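Local coordinates for protein mycobacterium tuberculosis paralogous family 11 (PDB 4Y9I) that probably uses reduced coenzyme F420 to reduce quinones to quinols, at residues I9-T14 against Y24-R29. Numbering follows the deposited sequence.
Sequences IVLFTT and YVPLMR
Phe12 carries CG anti to the carbonyl carbon (chi1 -64°), and Leu27 does likewise. With these torsions the two side chains meet at about a right angle on the same face of the sheet. Leu27 CD1 lies 3.7 Å from Phe12 CD2, at an oblique position to the ring, while Leu27 CB packs near Phe12 CE2. The carbonyl O of Val25 sits at the edge of the Phe12 ring, near its plane. Tyr36 and Met38 of strand 35-39 and Val61 and Val63 of strand 60-65 also pack on Phe12. Val10 lies on this face too. Its CG1 is 3.6 Å from Arg29 CG, against an arm extended from CG to NE. The arm runs on past Val10, and Arg29 NE forms a salt bridge with Asp65 OD2.

The two segments lie on the arms of a beta hairpin, strands 9-15 and 22-32, in the six-stranded antiparallel barrel, a fold in keeping with the FMN-binding clan. The N-to-C directions of strands 9-14 and 24-28 differ by 149°, close to antiparallel but twisted. Two pairs of backbone bonds join them. Val10 N to Leu27 O and Leu27 N to Val10 O are both 2.9 Å and nearly straight. Phe12 and Val25 also exchange N-H and C=O, but Phe12 N approaches Val25 O from above the carbonyl plane, 43° out of it. Pro26 has no N-H to give. It falls at a non-hydrogen-bonded position opposite Leu11, so the pairing is not broken, and its CA makes a 3.3 Å CA-H...O contact with Val10 O.

The other face carries Leu11, Thr13, Tyr24 and Pro26. Thr13 and Tyr24 lie alongside each other, with Thr13 OG1 3.5 Å from Tyr24 CD1 and Thr13 CG2 3.7 Å from Tyr24 CE1. Leu11 CD1 rests 4.0 Å from Tyr24 CB. His3 meets the Tyr24 ring and also touches Leu11.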
# COMPACT_ATOMS: atom_id res chain seq x y z
N ILE A 9 11.27 0.59 3.28
CA ILE A 9 9.89 0.39 3.78
C ILE A 9 9.29 1.73 4.09
O ILE A 9 9.99 2.64 4.55
CB ILE A 9 9.95 -0.54 5.02
CG1 ILE A 9 10.52 -1.93 4.60
CG2 ILE A 9 8.60 -0.64 5.74
CD1 ILE A 9 10.92 -2.78 5.79
N VAL A 10 7.98 1.85 3.93
CA VAL A 10 7.25 2.97 4.45
C VAL A 10 6.06 2.50 5.32
O VAL A 10 5.71 1.31 5.31
CB VAL A 10 6.73 3.87 3.35
CG1 VAL A 10 7.88 4.49 2.58
CG2 VAL A 10 5.75 3.15 2.48
N LEU A 11 5.53 3.43 6.11
CA LEU A 11 4.40 3.11 6.99
C LEU A 11 3.12 3.81 6.58
O LEU A 11 3.10 5.04 6.39
CB LEU A 11 4.71 3.59 8.42
CG LEU A 11 3.64 3.21 9.45
CD1 LEU A 11 3.73 1.76 9.82
CD2 LEU A 11 3.85 4.05 10.67
N PHE A 12 2.06 3.01 6.44
CA PHE A 12 0.72 3.54 6.16
C PHE A 12 -0.11 3.39 7.37
O PHE A 12 -0.22 2.28 7.92
CB PHE A 12 0.11 2.78 5.02
CG PHE A 12 0.87 2.97 3.70
CD1 PHE A 12 0.62 4.09 2.94
CD2 PHE A 12 1.83 2.07 3.30
CE1 PHE A 12 1.29 4.32 1.73
CE2 PHE A 12 2.52 2.31 2.10
CZ PHE A 12 2.28 3.46 1.33
N THR A 13 -0.72 4.47 7.84
CA THR A 13 -1.59 4.43 9.01
C THR A 13 -3.03 4.53 8.57
O THR A 13 -3.34 5.46 7.88
CB THR A 13 -1.28 5.52 10.03
OG1 THR A 13 0.11 5.41 10.41
CG2 THR A 13 -2.14 5.36 11.26
N THR A 14 -3.80 3.55 8.96
CA THR A 14 -5.20 3.42 8.63
C THR A 14 -6.05 3.71 9.85
O THR A 14 -5.57 3.66 11.01
CB THR A 14 -5.53 2.02 8.03
OG1 THR A 14 -5.49 1.04 9.09
CG2 THR A 14 -4.61 1.64 6.85
N TYR A 24 -1.40 0.17 11.92
CA TYR A 24 -0.13 0.59 11.34
C TYR A 24 0.34 -0.52 10.40
O TYR A 24 0.52 -1.65 10.84
CB TYR A 24 0.86 0.87 12.45
CG TYR A 24 0.36 1.89 13.42
CD1 TYR A 24 0.43 3.25 13.17
CD2 TYR A 24 -0.31 1.47 14.61
CE1 TYR A 24 -0.12 4.19 14.08
CE2 TYR A 24 -0.90 2.38 15.46
CZ TYR A 24 -0.77 3.71 15.23
OH TYR A 24 -1.30 4.65 16.13
N VAL A 25 0.51 -0.17 9.12
CA VAL A 25 0.71 -1.15 8.05
C VAL A 25 2.05 -0.79 7.34
O VAL A 25 2.08 0.08 6.47
CB VAL A 25 -0.45 -1.12 7.06
CG1 VAL A 25 -0.30 -2.18 6.02
CG2 VAL A 25 -1.79 -1.22 7.76
N PRO A 26 3.13 -1.42 7.72
CA PRO A 26 4.41 -1.23 6.97
C PRO A 26 4.33 -2.01 5.68
O PRO A 26 3.99 -3.21 5.64
CB PRO A 26 5.49 -1.77 7.89
CG PRO A 26 4.75 -2.25 9.12
CD PRO A 26 3.30 -2.39 8.81
N LEU A 27 4.74 -1.33 4.59
CA LEU A 27 4.76 -1.95 3.30
C LEU A 27 6.08 -1.55 2.54
O LEU A 27 6.61 -0.46 2.80
CB LEU A 27 3.56 -1.57 2.43
CG LEU A 27 2.17 -1.90 2.97
CD1 LEU A 27 1.12 -1.37 2.06
CD2 LEU A 27 1.94 -3.39 3.08
N MET A 28 6.42 -2.33 1.49
CA MET A 28 7.52 -1.89 0.65
C MET A 28 7.25 -0.47 0.08
O MET A 28 6.12 -0.16 -0.38
CB MET A 28 7.75 -2.85 -0.52
CG MET A 28 8.05 -4.29 -0.04
SD MET A 28 9.58 -4.36 0.97
CE MET A 28 10.88 -3.89 -0.23
N ARG A 29 8.29 0.33 0.09
CA ARG A 29 8.27 1.68 -0.50
C ARG A 29 8.21 1.59 -2.04
O ARG A 29 9.14 1.04 -2.69
CB ARG A 29 9.49 2.46 -0.10
CG ARG A 29 9.52 3.90 -0.59
CD ARG A 29 10.72 4.62 -0.01
NE ARG A 29 10.77 6.02 -0.37
CZ ARG A 29 11.17 6.48 -1.56
NH1 ARG A 29 11.56 5.66 -2.50
NH2 ARG A 29 11.19 7.78 -1.80